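Local atomic coordinates of tartrate dehydrogenase/decarboxylase (PDB entry 3FLK), a protein that oxidises tartrate to oxaloglycolate with NAD+, converts meso-tartrate to D-glycerate and oxidatively decarboxylates D-malate to pyruvate, using magnesium or manganese. Residues Asp42-Ala47 / Glu65-Tyr70; Ser5-Ala10 / Ala38-Thr43. The protein carries 1 engineered substitution. All coordinates share one frame; numbering follows the deposited sequence.

Contact 1: residues Asp42-Ala47 / Glu65-Tyr70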
loop_
_atom_site.group_PDB
_atom_site.type_symbol
_atom_site.label_atom_id
_atom_site.label_comp_id
_atom_site.label_asym_id
_atom_site.label_seq_id
_atom_site.Cartn_x
_atom_site.Cartn_y
_atom_site.Cartn_z
ATOM N N ASP A 42 -0.800 21.227 29.543
ATOM C CA ASP A 42 -2.214 21.228 29.897
ATOM C C ASP A 42 -2.904 20.079 29.174
ATOM O O ASP A 42 -2.730 19.901 27.964
ATOM C CB ASP A 42 -2.877 22.561 29.532
ATOM C CG ASP A 42 -2.532 23.679 30.506
ATOM O OD1 ASP A 42 -2.436 23.417 31.726
ATOM O OD2 ASP A 42 -2.370 24.830 30.048
ATOM N N THR A 43 -3.680 19.298 29.922
ATOM C CA THR A 43 -4.337 18.113 29.382
ATOM C C THR A 43 -5.805 18.386 29.060
ATOM O O THR A 43 -6.531 18.971 29.867
ATOM C CB THR A 43 -4.202 16.907 30.340
ATOM O OG1 THR A 43 -2.824 16.723 30.682
ATOM C CG2 THR A 43 -4.726 15.628 29.691
ATOM N N PHE A 44 -6.223 17.963 27.870
ATOM C CA PHE A 44 -7.604 18.112 27.420
ATOM C C PHE A 44 -8.259 16.748 27.251
ATOM O O PHE A 44 -7.654 15.823 26.701
ATOM C CB PHE A 44 -7.661 18.900 26.108
ATOM C CG PHE A 44 -7.167 20.315 26.228
ATOM C CD1 PHE A 44 -8.029 21.334 26.618
ATOM C CD2 PHE A 44 -5.840 20.628 25.958
ATOM C CE1 PHE A 44 -7.579 22.645 26.730
ATOM C CE2 PHE A 44 -5.379 21.936 26.071
ATOM C CZ PHE A 44 -6.252 22.946 26.458
ATOM N N GLU A 45 -9.498 16.637 27.729
ATOM C CA GLU A 45 -10.233 15.372 27.736
ATOM C C GLU A 45 -11.036 15.150 26.457
ATOM O O GLU A 45 -11.514 14.042 26.202
ATOM C CB GLU A 45 -11.163 15.293 28.954
ATOM C CG GLU A 45 -10.475 15.518 30.303
ATOM C CD GLU A 45 -9.441 14.454 30.630
ATOM O OE1 GLU A 45 -9.816 13.267 30.743
ATOM O OE2 GLU A 45 -8.251 14.809 30.786
ATOM N N TRP A 46 -11.188 16.202 25.656
ATOM C CA TRP A 46 -11.920 16.086 24.396
ATOM C C TRP A 46 -11.068 15.517 23.259
ATOM O O TRP A 46 -9.952 15.043 23.496
ATOM C CB TRP A 46 -12.636 17.389 24.010
ATOM C CG TRP A 46 -11.931 18.670 24.351
ATOM C CD1 TRP A 46 -12.056 19.392 25.502
ATOM C CD2 TRP A 46 -11.038 19.409 23.510
ATOM N NE1 TRP A 46 -11.280 20.524 25.441
ATOM C CE2 TRP A 46 -10.647 20.561 24.227
ATOM C CE3 TRP A 46 -10.525 19.206 22.222
ATOM C CZ2 TRP A 46 -9.764 21.507 23.699
ATOM C CZ3 TRP A 46 -9.645 20.145 21.698
ATOM C CH2 TRP A 46 -9.274 21.283 22.439
ATOM N N ALA A 47 -11.595 15.569 22.035
ATOM C CA ALA A 47 -11.030 14.833 20.897
ATOM C C ALA A 47 -10.920 13.345 21.255
ATOM O O ALA A 47 -9.893 12.693 21.030
ATOM C CB ALA A 47 -9.679 15.418 20.463
ATOM N N GLU A 65 -9.951 28.129 19.047
ATOM C CA GLU A 65 -9.698 29.271 19.920
ATOM C C GLU A 65 -8.834 28.848 21.111
ATOM O O GLU A 65 -7.899 29.557 21.492
ATOM C CB GLU A 65 -11.035 29.857 20.390
ATOM C CG GLU A 65 -10.950 31.015 21.377
ATOM C CD GLU A 65 -12.284 31.281 22.063
ATOM O OE1 GLU A 65 -13.198 31.841 21.412
ATOM O OE2 GLU A 65 -12.418 30.926 23.257
ATOM N N GLN A 66 -9.139 27.683 21.676
ATOM C CA GLN A 66 -8.417 27.170 22.841
ATOM C C GLN A 66 -6.993 26.727 22.511
ATOM O O GLN A 66 -6.056 27.047 23.244
ATOM C CB GLN A 66 -9.188 26.018 23.493
ATOM C CG GLN A 66 -10.530 26.419 24.093
ATOM C CD GLN A 66 -11.182 25.296 24.879
ATOM O OE1 GLN A 66 -10.575 24.718 25.782
ATOM N NE2 GLN A 66 -12.430 24.989 24.544
ATOM N N LEU A 67 -6.830 26.006 21.405
ATOM C CA LEU A 67 -5.531 25.428 21.054
ATOM C C LEU A 67 -4.540 26.420 20.444
ATOM O O LEU A 67 -3.331 26.180 20.473
ATOM C CB LEU A 67 -5.700 24.204 20.149
ATOM C CG LEU A 67 -6.414 22.984 20.739
ATOM C CD1 LEU A 67 -6.393 21.857 19.737
ATOM C CD2 LEU A 67 -5.795 22.532 22.062
ATOM N N LYS A 68 -5.045 27.529 19.904
ATOM C CA LYS A 68 -4.178 28.582 19.360
ATOM C C LYS A 68 -3.368 29.304 20.441
ATOM O O LYS A 68 -2.388 29.989 20.138
ATOM C CB LYS A 68 -4.980 29.583 18.522
ATOM C CG LYS A 68 -5.109 29.186 17.055
ATOM C CD LYS A 68 -5.440 30.383 16.167
ATOM C CE LYS A 68 -6.941 30.612 16.041
ATOM N NZ LYS A 68 -7.591 29.602 15.156
ATOM N N GLN A 69 -3.774 29.130 21.698
ATOM C CA GLN A 69 -3.056 29.694 22.843
ATOM C C GLN A 69 -1.838 28.846 23.225
ATOM O O GLN A 69 -1.083 29.203 24.136
ATOM C CB GLN A 69 -3.991 29.841 24.054
ATOM C CG GLN A 69 -5.379 30.426 23.753
ATOM C CD GLN A 69 -5.332 31.693 22.913
ATOM O OE1 GLN A 69 -5.909 31.748 21.823
ATOM N NE2 GLN A 69 -4.637 32.714 23.408
ATOM N N TYR A 70 -1.647 27.732 22.520
ATOM C CA TYR A 70 -0.553 26.804 22.804
ATOM C C TYR A 70 0.488 26.784 21.692
ATOM O O TYR A 70 0.179 27.057 20.531
ATOM C CB TYR A 70 -1.100 25.397 23.073
ATOM C CG TYR A 70 -1.899 25.311 24.350
ATOM C CD1 TYR A 70 -1.299 24.917 25.543
ATOM C CD2 TYR A 70 -3.255 25.643 24.372
ATOM C CE1 TYR A 70 -2.025 24.847 26.724
ATOM C CE2 TYR A 70 -3.991 25.579 25.548
ATOM C CZ TYR A 70 -3.369 25.178 26.720
ATOM O OH TYR A 70 -4.090 25.111 27.886
HETATM O O HOH W 1 -11.482 22.718 27.380
#
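Y70 meets both D42 and F44; Y70, F44 and W46 together account for more than half of the surface buried here. The phenol hydroxyl donates to D42: OH of Y70 lies 2.8 Å from OD2 of D42, reached on its anti side and 32° out of the carboxylate plane, with ring and carboxylate almost perpendicular. F44 points its edge at the Y70 ring in an offset edge-to-face stack, centroids 5.5 Å apart and planes at 85°; its CZ comes 3.6 Å from CE2 of Y70. CG of Y70 sits beside its own backbone N (chi1 -67°), which swings the ring back toward the strand end. With an alanine here, the edge of F44 would probably lose the ring face it packs on, and OD2 of D42 would lose this donor.

Farther along, L67 touches both of the other rings. Its CD2 lies over one face of F44, 4.1 Å from CE2, and touches CH2 of W46 at 3.7 Å. A water joins W46 to Q66, taking the indole N-H (2.9 Å from NE1 of W46) and donating to OE1 of Q66 at 2.7 Å, while NE2 of Q66 bonds to D62. The contact thus fastens helix 63-67 and the type I turn from L67 to Y70 to the chain leaving strand 39-43, with A9 of strand 6-13 packed against both F44 and L67.

Contact 2: residues Ser5-Ala10 / Ala38-Thr43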
loop_
_atom_site.group_PDB
_atom_site.type_symbol
_atom_site.label_atom_id
_atom_site.label_comp_id
_atom_site.label_asym_id
_atom_site.label_seq_id
_atom_site.Cartn_x
_atom_site.Cartn_y
_atom_site.Cartn_z
ATOM N N SER A 5 9.092 30.196 27.935
ATOM C CA SER A 5 8.420 28.893 28.217
ATOM C C SER A 5 7.503 28.480 27.072
ATOM O O SER A 5 6.849 29.324 26.454
ATOM C CB SER A 5 7.620 28.978 29.520
ATOM O OG SER A 5 7.043 27.725 29.853
ATOM N N PHE A 6 7.457 27.180 26.793
ATOM C CA PHE A 6 6.542 26.647 25.788
ATOM C C PHE A 6 5.329 25.989 26.439
ATOM O O PHE A 6 5.465 25.191 27.370
ATOM C CB PHE A 6 7.254 25.668 24.848
ATOM C CG PHE A 6 8.229 26.325 23.908
ATOM C CD1 PHE A 6 7.783 27.177 22.900
ATOM C CD2 PHE A 6 9.590 26.083 24.021
ATOM C CE1 PHE A 6 8.681 27.785 22.030
ATOM C CE2 PHE A 6 10.498 26.686 23.152
ATOM C CZ PHE A 6 10.041 27.538 22.154
ATOM N N ARG A 7 4.146 26.347 25.948
ATOM C CA ARG A 7 2.894 25.771 26.421
ATOM C C ARG A 7 2.488 24.615 25.514
ATOM O O ARG A 7 2.373 24.780 24.296
ATOM C CB ARG A 7 1.783 26.822 26.440
ATOM C CG ARG A 7 2.005 27.985 27.395
ATOM C CD ARG A 7 0.783 28.895 27.405
ATOM N NE ARG A 7 -0.339 28.304 28.139
ATOM C CZ ARG A 7 -1.623 28.553 27.886
ATOM N NH1 ARG A 7 -1.974 29.372 26.901
ATOM N NH2 ARG A 7 -2.565 27.970 28.615
ATOM N N ILE A 8 2.271 23.450 26.117
ATOM C CA ILE A 8 1.945 22.241 25.368
ATOM C C ILE A 8 0.520 21.786 25.656
ATOM O O ILE A 8 0.144 21.578 26.813
ATOM C CB ILE A 8 2.902 21.061 25.717
ATOM C CG1 ILE A 8 4.386 21.488 25.758
ATOM C CG2 ILE A 8 2.628 19.844 24.820
ATOM C CD1 ILE A 8 4.929 22.212 24.529
ATOM N N ALA A 9 -0.268 21.627 24.597
ATOM C CA ALA A 9 -1.594 21.040 24.714
ATOM C C ALA A 9 -1.492 19.524 24.559
ATOM O O ALA A 9 -1.235 19.018 23.463
ATOM C CB ALA A 9 -2.533 21.633 23.676
ATOM N N ALA A 10 -1.668 18.811 25.670
ATOM C CA ALA A 10 -1.612 17.352 25.686
ATOM C C ALA A 10 -3.017 16.776 25.543
ATOM O O ALA A 10 -3.904 17.059 26.355
ATOM C CB ALA A 10 -0.947 16.855 26.966
ATOM N N ALA A 38 11.935 25.094 29.732
ATOM C CA ALA A 38 10.697 25.488 30.388
ATOM C C ALA A 38 9.507 25.008 29.566
ATOM O O ALA A 38 9.205 25.561 28.504
ATOM C CB ALA A 38 10.653 26.994 30.601
ATOM N N LEU A 39 8.857 23.955 30.055
ATOM C CA LEU A 39 7.692 23.377 29.395
ATOM C C LEU A 39 6.500 23.345 30.342
ATOM O O LEU A 39 6.644 23.029 31.524
ATOM C CB LEU A 39 7.995 21.961 28.891
ATOM C CG LEU A 39 9.169 21.716 27.934
ATOM C CD1 LEU A 39 9.335 20.223 27.691
ATOM C CD2 LEU A 39 9.008 22.460 26.609
ATOM N N GLU A 40 5.326 23.678 29.817
ATOM C CA GLU A 40 4.093 23.634 30.596
ATOM C C GLU A 40 3.040 22.823 29.850
ATOM O O GLU A 40 2.692 23.142 28.712
ATOM C CB GLU A 40 3.584 25.048 30.892
ATOM C CG GLU A 40 2.468 25.104 31.932
ATOM C CD GLU A 40 2.089 26.524 32.336
ATOM O OE1 GLU A 40 2.332 27.470 31.550
ATOM O OE2 GLU A 40 1.535 26.692 33.448
ATOM N N PHE A 41 2.546 21.772 30.499
ATOM C CA PHE A 41 1.566 20.873 29.898
ATOM C C PHE A 41 0.164 21.106 30.449
ATOM O O PHE A 41 -0.032 21.185 31.665
ATOM C CB PHE A 41 1.968 19.409 30.119
ATOM C CG PHE A 41 3.259 19.022 29.450
ATOM C CD1 PHE A 41 3.258 18.490 28.167
ATOM C CD2 PHE A 41 4.478 19.181 30.109
ATOM C CE1 PHE A 41 4.452 18.129 27.541
ATOM C CE2 PHE A 41 5.675 18.823 29.493
ATOM C CZ PHE A 41 5.662 18.295 28.206
ATOM N N ASP A 42 -0.800 21.227 29.543
ATOM C CA ASP A 42 -2.214 21.228 29.897
ATOM C C ASP A 42 -2.904 20.079 29.174
ATOM O O ASP A 42 -2.730 19.901 27.964
ATOM C CB ASP A 42 -2.877 22.561 29.532
ATOM C CG ASP A 42 -2.532 23.679 30.506
ATOM O OD1 ASP A 42 -2.436 23.417 31.726
ATOM O OD2 ASP A 42 -2.370 24.830 30.048
ATOM N N THR A 43 -3.680 19.298 29.922
ATOM C CA THR A 43 -4.337 18.113 29.382
ATOM C C THR A 43 -5.805 18.386 29.060
ATOM O O THR A 43 -6.531 18.971 29.867
ATOM C CB THR A 43 -4.202 16.907 30.340
ATOM O OG1 THR A 43 -2.824 16.723 30.682
ATOM C CG2 THR A 43 -4.726 15.628 29.691
#
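F6 and L39 open a parallel beta ladder that runs pair by pair to A10 and T43. This is the strand pairing of a beta-alpha-beta unit: strand 6-13, helix 17-35 and strand 39-43, the last being an outermost strand of the sheet within this chain. Donors and acceptors alternate between the strands. F6 N donates a hydrogen bond to A38 O, and E40 N donates one to F6 O; I8 N then bonds to E40 O at 2.6 Å, nearly straight at 169°. D42 N reaches I8 O at 2.9 Å, and A10 N to D42 O, 2.8 Å, is the last of these bonds between the two segments. A38 O also accepts a weak bond from OG of S5. The intervening residues of strand 6-13 use its other edge: R7 N bonds to OD2 of D71, and A9 pairs through its backbone with the 72-77 strand.

On the face carrying R7, E40 and D42, the arginine chain bends at chi3 (74°), and its NH2 makes a weak salt bridge to OD2 of D42 at 3.5 Å; the stronger partner of that oxygen is Y70 OH. R7 also forms a cation-pi contact with Y70. On the face of F6, I8, A10, L39 and F41 the side chains are apolar and pack on helices 17-35 and 299-313. There I8 and F41 run side by side: CG1 of I8 stands over the F41 ring, 4.2 Å from its centroid and 26° off the normal.

In the fold
Contact 2 is regular sheet pairing, held by a ladder of backbone bonds; contact 1 relies on side chains, with one edge-to-face ring pair, one phenol-carboxylate bond and a bridging water, and no backbone bond across it. Both use strand 39-43 and share D42 and T43, their centres lying 10 Å apart, and each is partly buried. The exposed members of contact 2 include S5, A38, E40 and T43, whereas the residues that touch in contact 1 are all buried or partly so. The two meet on the R7 side of the sheet, where R7 lies against Y70, and F44 N probably bonds to A10 O (2.9 Å), continuing the pairing from one contact into the other.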